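PDB 2PB9: phosphomethylpyrimidine kinase from Pyrococcus furiosus, which probably phosphorylates hydroxymethylpyrimidine and its phosphate and, through the C-terminal ThiN domain forming this chain, joins the product to thiazole phosphate to make thiamine phosphate. Local coordinates for residues 79-84 / 168-173; 90-95 / 153-158; 20-25 / 181-186. One frame throughout, in Å; residues are numbered along the deposited sequence.

Interaction 1 (79-84 / 168-173); sequences ARAVLT and MILVFG
Ala-81 and Val-82 of helix 77-86 touch Leu-170 and Phe-172 of strand 168-173, a helix-on-sheet contact in the alpha/beta ThiN domain. The strand is an inner one of a mixed sheet, between strands 94-98 and 154-159. Over the short segments the two axes run at 49° to each other and are 10.4 Å apart at their closest, the spacing of a helix laid on a sheet.

Along the helix, Ala-81 comes first. Its methyl CB points to the strand and meets CD1 of Leu-170 at 4.4 Å. Leu-170 reaches this far because CD1 is anti to its CA (chi2 178°), stretching the chain away from the sheet. The carbonyl of Ala-81 also takes part: its O lies near the plane of the Phe-172 ring, at the rim, 4.3 Å from CE2. Next, Val-82 brings its CA to that same rim, while its CG2 branch touches Phe-172 CD2 at 4.4 Å. The phenyl group thus offers an edge, not a face, to the helix backbone, and it also stacks with the ring of Tyr-85, one helical turn on from Ala-81. Everything that touches here is buried and apolar apart from the backbone oxygen.

On the helix itself, Thr-84 touches Ile-143 of helix 138-149, and its hydroxyl is tied back to the preceding turn: OG1 donates to Arg-80 O at 3.0 Å, while Thr-84 N reaches that oxygen from the opposite face of the carbonyl plane.

Interaction 2 (90-95 / 153-158); sequences PEYRSA and RPDIIY
Tyr-92 and Arg-153 reach toward each other from opposite directions and end up layered, the guanidinium over the outer part of the phenol ring with the two planes 27° apart. The arginine leaves its backbone with CG anti to N and stays extended through chi2, which carries CD over the ring face, 3.9 Å from the Tyr-92 centroid, a CH-pi contact. The bend at chi3 (61°) then turns NE and the guanidinium toward CZ and OH, which sit over one guanidinium face. OH is 3.1 Å from Arg-153 NH2, yet the angle is poor and no hydrogen bond forms.

Both segments lead into strands of the mixed sheet, 94-98 and 154-159, which flank strand 168-173; the chain turns a corner at Asp-155.

The N-H groups are used at the guanidinium edge. NH2 gives Asp-155 OD1 a salt-bridge hydrogen bond of 2.6 Å, in the guanidinium plane, on the syn side of the carboxylate but tilted 32° from its plane, and NH1 adds a weak one to the same oxygen at 2.8 Å. NH1 also bonds to Tyr-85 OH. An alanine in place of Arg-153 would probably leave Asp-155 OD1 without its guanidinium mate and take from Tyr-92 the CH-pi partner over that ring face. Asp-155 OD1 also stands oblique to the ring, 4.5 Å from Tyr-92 CE2.

Interaction 3 (20-25 / 181-186); sequences ESINPV and EKIKML
No ring, amide or carboxylate meets another flat group across the two segments where Ile-22 touches Ile-183 and Lys-184; the contact is made by branches and chain ends. It joins two helices of the ThiN domain near their C-terminal ends: Ile-22 directly follows helix 5-21, and its two partners lie toward the C-terminal end of helix 176-185, which packs on the sheet through Ile-183 against Val-171 of strand 168-173.

Ile-22 splits its branches between the partners. With CG1 in the crowded position between backbone N and carbonyl carbon (chi1 61°) and the chain then extended, CD1 runs out to Ile-183 CG2 at 4.2 Å. Its other branch, CG2, lies 3.8 Å from Lys-184 NZ, and the two side chains cross at about a right angle. The lysine bends at chi3 and chi4 to arrive there, but its charge is answered by a salt bridge to Glu-18, so the methyl beside it is merely a neighbour. Phe-19 of helix 5-21 touches both Pro-24 and Ile-183.

Just beyond Ile-22 the chain leaves the helix with positive phi at Asn-23, whose backbone N still bonds to Glu-20 O at 2.8 Å.

Interaction 1 lies near the middle of the domain and interaction 2 farther out, their centres 6 Å apart, and they share one sheet: the backbone of strand 168-173 pairs with 154-159 through Leu-170 N to Ile-157 O and Phe-172 N to Asp-155 O. Interaction 1 is fully buried and almost wholly apolar, whereas interaction 2, where the chain enters strands 94-98 and 154-159, sets an aromatic face against an arginine salt-bridged within its own segment. Interaction 3 lies toward the surface, its centre about 17 Å from the centres of both, and joins two helix ends by aliphatic contact beside a lysine. Strand 168-173 connects the set: Leu-170 and Phe-172 face helix 77-86, while Val-171 packs against Lys-182 and Ile-183.

Interaction 1 (79-84 / 168-173)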
# COMPACT_ATOMS: atom_id res chain seq x y z
N ALA A 79 22.45 -10.86 4.62
CA ALA A 79 23.73 -11.17 3.97
C ALA A 79 23.85 -10.47 2.63
O ALA A 79 24.90 -9.94 2.29
CB ALA A 79 23.88 -12.68 3.79
N ARG A 80 22.76 -10.48 1.87
CA ARG A 80 22.74 -9.82 0.58
C ARG A 80 22.95 -8.33 0.78
O ARG A 80 23.64 -7.68 0.01
CB ARG A 80 21.40 -10.07 -0.13
CG ARG A 80 21.34 -11.36 -0.96
CD ARG A 80 20.26 -12.33 -0.47
NE ARG A 80 18.91 -11.77 -0.56
CZ ARG A 80 18.00 -12.12 -1.46
NH1 ARG A 80 18.28 -13.05 -2.37
NH2 ARG A 80 16.80 -11.54 -1.46
N ALA A 81 22.35 -7.79 1.84
CA ALA A 81 22.47 -6.38 2.15
C ALA A 81 23.93 -6.01 2.45
O ALA A 81 24.47 -5.07 1.85
CB ALA A 81 21.60 -6.04 3.34
N VAL A 82 24.54 -6.74 3.37
CA VAL A 82 25.92 -6.46 3.75
C VAL A 82 26.85 -6.75 2.58
O VAL A 82 27.82 -6.03 2.36
CB VAL A 82 26.36 -7.30 5.00
CG1 VAL A 82 26.96 -8.63 4.58
CG2 VAL A 82 27.37 -6.53 5.80
N LEU A 83 26.53 -7.78 1.82
CA LEU A 83 27.33 -8.17 0.67
C LEU A 83 27.31 -7.03 -0.35
O LEU A 83 28.36 -6.63 -0.86
CB LEU A 83 26.79 -9.48 0.08
CG LEU A 83 27.78 -10.62 -0.22
CD1 LEU A 83 28.88 -10.68 0.83
CD2 LEU A 83 27.04 -11.94 -0.28
N THR A 84 26.13 -6.51 -0.63
CA THR A 84 25.96 -5.41 -1.58
C THR A 84 26.63 -4.13 -1.06
O THR A 84 27.24 -3.36 -1.82
CB THR A 84 24.45 -5.13 -1.82
OG1 THR A 84 23.89 -6.20 -2.59
CG2 THR A 84 24.24 -3.80 -2.55
N MSE A 168 12.29 -1.68 8.13
CA MSE A 168 13.50 -2.13 8.81
C MSE A 168 14.52 -1.03 8.95
O MSE A 168 14.54 -0.05 8.20
CB MSE A 168 14.18 -3.27 8.04
CG MSE A 168 13.69 -4.65 8.35
SE MSE A 168 13.67 -5.04 10.24
CE MSE A 168 11.88 -5.79 10.29
N ILE A 169 15.40 -1.22 9.93
CA ILE A 169 16.49 -0.31 10.18
C ILE A 169 17.71 -1.22 10.16
O ILE A 169 17.79 -2.20 10.91
CB ILE A 169 16.35 0.40 11.56
CG1 ILE A 169 15.24 1.47 11.48
CG2 ILE A 169 17.69 1.00 12.00
CD1 ILE A 169 14.98 2.19 12.80
N LEU A 170 18.63 -0.94 9.25
CA LEU A 170 19.86 -1.70 9.13
C LEU A 170 21.01 -0.81 9.63
O LEU A 170 21.07 0.38 9.33
CB LEU A 170 20.11 -2.10 7.67
CG LEU A 170 18.89 -2.69 6.94
CD1 LEU A 170 19.27 -2.98 5.50
CD2 LEU A 170 18.43 -3.95 7.62
N VAL A 171 21.89 -1.40 10.42
CA VAL A 171 23.04 -0.69 10.94
C VAL A 171 24.26 -1.53 10.64
O VAL A 171 24.28 -2.72 10.95
CB VAL A 171 22.92 -0.43 12.46
CG1 VAL A 171 22.16 -1.56 13.12
CG2 VAL A 171 24.30 -0.29 13.08
N PHE A 172 25.28 -0.88 10.05
CA PHE A 172 26.48 -1.57 9.61
C PHE A 172 27.67 -1.18 10.46
O PHE A 172 27.76 -0.12 11.04
CB PHE A 172 26.76 -1.27 8.13
CG PHE A 172 25.58 -1.49 7.24
CD1 PHE A 172 24.48 -0.65 7.30
CD2 PHE A 172 25.56 -2.55 6.35
CE1 PHE A 172 23.39 -0.85 6.47
CE2 PHE A 172 24.47 -2.76 5.53
CZ PHE A 172 23.38 -1.91 5.59
N GLY A 173 28.65 -2.11 10.44
CA GLY A 173 29.89 -1.94 11.15
C GLY A 173 30.94 -2.76 10.42
O GLY A 173 30.60 -3.61 9.60

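Interaction 2 (90-95 / 153-158)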
# COMPACT_ATOMS: atom_id res chain seq x y z
N PRO A 90 34.02 -2.20 1.26
CA PRO A 90 34.50 -3.56 1.50
C PRO A 90 34.96 -3.89 2.92
O PRO A 90 35.13 -5.06 3.25
CB PRO A 90 35.61 -3.72 0.46
CG PRO A 90 36.07 -2.30 0.20
CD PRO A 90 34.77 -1.57 0.15
N GLU A 91 35.14 -2.88 3.76
CA GLU A 91 35.57 -3.12 5.13
C GLU A 91 34.39 -3.39 6.05
O GLU A 91 34.55 -3.91 7.15
CB GLU A 91 36.35 -1.92 5.66
CG GLU A 91 37.59 -1.60 4.85
CD GLU A 91 38.63 -2.71 4.91
OE1 GLU A 91 38.27 -3.88 4.62
OE2 GLU A 91 39.80 -2.41 5.24
N TYR A 92 33.19 -3.05 5.60
CA TYR A 92 32.01 -3.24 6.43
C TYR A 92 31.29 -4.54 6.14
O TYR A 92 30.33 -4.57 5.38
CB TYR A 92 31.07 -2.06 6.26
CG TYR A 92 31.65 -0.79 6.82
CD1 TYR A 92 32.78 -0.20 6.23
CD2 TYR A 92 31.15 -0.23 7.99
CE1 TYR A 92 33.39 0.91 6.80
CE2 TYR A 92 31.75 0.88 8.57
CZ TYR A 92 32.87 1.45 7.97
OH TYR A 92 33.48 2.53 8.56
N ARG A 93 31.75 -5.61 6.78
CA ARG A 93 31.16 -6.92 6.59
C ARG A 93 30.32 -7.43 7.74
O ARG A 93 30.12 -8.63 7.89
CB ARG A 93 32.22 -7.95 6.25
CG ARG A 93 33.58 -7.65 6.80
CD ARG A 93 34.59 -7.84 5.70
NE ARG A 93 35.89 -8.22 6.23
CZ ARG A 93 36.13 -9.35 6.88
NH1 ARG A 93 35.16 -10.23 7.08
NH2 ARG A 93 37.35 -9.60 7.33
N SER A 94 29.82 -6.50 8.54
CA SER A 94 28.96 -6.85 9.66
C SER A 94 27.75 -5.94 9.56
O SER A 94 27.82 -4.85 8.98
CB SER A 94 29.67 -6.62 10.99
OG SER A 94 28.87 -7.08 12.07
N ALA A 95 26.63 -6.41 10.10
CA ALA A 95 25.40 -5.63 10.08
C ALA A 95 24.38 -6.30 10.98
O ALA A 95 24.62 -7.40 11.47
CB ALA A 95 24.85 -5.54 8.64
N ARG A 153 29.33 7.80 3.87
CA ARG A 153 28.95 6.41 4.06
C ARG A 153 27.88 6.31 5.14
O ARG A 153 28.06 6.76 6.28
CB ARG A 153 30.16 5.57 4.49
CG ARG A 153 29.83 4.10 4.73
CD ARG A 153 31.01 3.34 5.31
NE ARG A 153 31.43 3.88 6.60
CZ ARG A 153 30.64 3.92 7.66
NH1 ARG A 153 29.40 3.44 7.60
NH2 ARG A 153 31.08 4.44 8.80
N PRO A 154 26.73 5.73 4.79
CA PRO A 154 25.68 5.62 5.80
C PRO A 154 25.82 4.40 6.70
O PRO A 154 25.76 3.26 6.23
CB PRO A 154 24.40 5.59 4.96
CG PRO A 154 24.84 4.91 3.72
CD PRO A 154 26.19 5.52 3.44
N ASP A 155 26.03 4.64 7.98
CA ASP A 155 26.16 3.56 8.96
C ASP A 155 24.79 2.95 9.17
O ASP A 155 24.67 1.77 9.52
CB ASP A 155 26.67 4.12 10.29
CG ASP A 155 28.04 4.74 10.18
OD1 ASP A 155 29.02 3.98 10.32
OD2 ASP A 155 28.12 5.97 9.93
N ILE A 156 23.76 3.77 8.97
CA ILE A 156 22.38 3.34 9.13
C ILE A 156 21.58 3.53 7.85
O ILE A 156 21.57 4.61 7.25
CB ILE A 156 21.64 4.14 10.22
CG1 ILE A 156 22.46 4.15 11.51
CG2 ILE A 156 20.27 3.54 10.46
CD1 ILE A 156 23.60 5.13 11.45
N ILE A 157 20.90 2.47 7.45
CA ILE A 157 20.06 2.50 6.28
C ILE A 157 18.75 1.88 6.73
O ILE A 157 18.73 0.84 7.39
CB ILE A 157 20.67 1.69 5.11
CG1 ILE A 157 22.00 2.32 4.68
CG2 ILE A 157 19.70 1.63 3.93
CD1 ILE A 157 22.73 1.59 3.58
N TYR A 158 17.64 2.54 6.42
CA TYR A 158 16.35 2.00 6.82
C TYR A 158 15.39 2.20 5.67
O TYR A 158 15.75 2.79 4.66
CB TYR A 158 15.84 2.71 8.07
CG TYR A 158 15.41 4.14 7.82
CD1 TYR A 158 14.09 4.44 7.48
CD2 TYR A 158 16.34 5.18 7.86
CE1 TYR A 158 13.70 5.75 7.20
CE2 TYR A 158 15.96 6.49 7.57
CZ TYR A 158 14.63 6.77 7.24
OH TYR A 158 14.24 8.06 6.95

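Interaction 3 (20-25 / 181-186)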
# COMPACT_ATOMS: atom_id res chain seq x y z
N GLU A 20 22.28 -10.32 23.37
CA GLU A 20 21.24 -10.92 24.20
C GLU A 20 21.32 -10.41 25.64
O GLU A 20 20.31 -10.05 26.23
CB GLU A 20 21.38 -12.44 24.23
CG GLU A 20 21.03 -13.15 22.96
CD GLU A 20 21.17 -14.65 23.10
OE1 GLU A 20 22.27 -15.09 23.51
OE2 GLU A 20 20.20 -15.38 22.81
N SER A 21 22.53 -10.38 26.20
CA SER A 21 22.69 -9.93 27.58
C SER A 21 22.15 -8.52 27.82
O SER A 21 21.52 -8.27 28.84
CB SER A 21 24.16 -10.03 28.02
OG SER A 21 24.94 -8.96 27.53
N ILE A 22 22.39 -7.60 26.89
CA ILE A 22 21.88 -6.24 27.07
C ILE A 22 20.36 -6.19 26.93
O ILE A 22 19.74 -5.15 27.12
CB ILE A 22 22.52 -5.24 26.07
CG1 ILE A 22 22.22 -5.64 24.62
CG2 ILE A 22 24.03 -5.18 26.29
CD1 ILE A 22 22.83 -4.70 23.60
N ASN A 23 19.78 -7.34 26.60
CA ASN A 23 18.34 -7.51 26.47
C ASN A 23 17.59 -6.42 25.71
O ASN A 23 16.81 -5.66 26.29
CB ASN A 23 17.72 -7.65 27.87
CG ASN A 23 16.21 -7.85 27.82
OD1 ASN A 23 15.72 -8.79 27.19
ND2 ASN A 23 15.48 -6.96 28.48
N PRO A 24 17.80 -6.34 24.39
CA PRO A 24 17.18 -5.36 23.49
C PRO A 24 15.85 -5.85 22.91
O PRO A 24 15.75 -6.14 21.72
CB PRO A 24 18.24 -5.20 22.42
CG PRO A 24 18.70 -6.62 22.25
CD PRO A 24 18.84 -7.11 23.68
N VAL A 25 14.83 -5.94 23.74
CA VAL A 25 13.54 -6.41 23.28
C VAL A 25 12.80 -5.41 22.39
O VAL A 25 12.26 -5.78 21.35
CB VAL A 25 12.63 -6.79 24.47
CG1 VAL A 25 11.46 -7.64 24.00
CG2 VAL A 25 13.45 -7.53 25.52
N GLU A 181 28.28 -1.89 19.26
CA GLU A 181 28.52 -0.64 19.97
C GLU A 181 27.50 0.42 19.61
O GLU A 181 27.08 1.19 20.47
CB GLU A 181 29.95 -0.16 19.70
CG GLU A 181 31.01 -1.16 20.17
CD GLU A 181 32.45 -0.64 20.13
OE1 GLU A 181 32.76 0.28 20.92
OE2 GLU A 181 33.26 -1.15 19.32
N LYS A 182 27.07 0.46 18.35
CA LYS A 182 26.07 1.44 17.93
C LYS A 182 24.76 1.11 18.65
O LYS A 182 24.03 1.99 19.08
CB LYS A 182 25.82 1.37 16.42
CG LYS A 182 27.03 1.55 15.54
CD LYS A 182 27.22 2.98 15.13
CE LYS A 182 28.47 3.15 14.27
NZ LYS A 182 29.71 2.72 15.00
N ILE A 183 24.48 -0.18 18.75
CA ILE A 183 23.26 -0.63 19.39
C ILE A 183 23.26 -0.23 20.86
O ILE A 183 22.25 0.26 21.38
CB ILE A 183 23.11 -2.16 19.28
CG1 ILE A 183 22.99 -2.55 17.80
CG2 ILE A 183 21.88 -2.64 20.05
CD1 ILE A 183 21.81 -1.91 17.08
N LYS A 184 24.39 -0.44 21.51
CA LYS A 184 24.54 -0.08 22.92
C LYS A 184 24.16 1.38 23.11
O LYS A 184 23.43 1.73 24.04
CB LYS A 184 25.97 -0.35 23.38
CG LYS A 184 26.27 -1.82 23.71
CD LYS A 184 27.77 -2.07 23.85
CE LYS A 184 28.14 -2.89 25.09
NZ LYS A 184 27.47 -4.21 25.14
N MSE A 185 24.63 2.24 22.21
CA MSE A 185 24.34 3.68 22.26
C MSE A 185 22.84 3.91 22.21
O MSE A 185 22.28 4.71 22.97
CB MSE A 185 24.96 4.41 21.07
CG MSE A 185 26.46 4.58 21.08
SE MSE A 185 27.03 5.48 19.45
CE MSE A 185 28.15 4.07 18.70
N LEU A 186 22.20 3.20 21.29
CA LEU A 186 20.76 3.30 21.07
C LEU A 186 19.95 3.14 22.35
O LEU A 186 18.76 3.42 22.38
CB LEU A 186 20.32 2.25 20.05
CG LEU A 186 18.94 2.43 19.44
CD1 LEU A 186 18.82 3.81 18.82
CD2 LEU A 186 18.70 1.35 18.39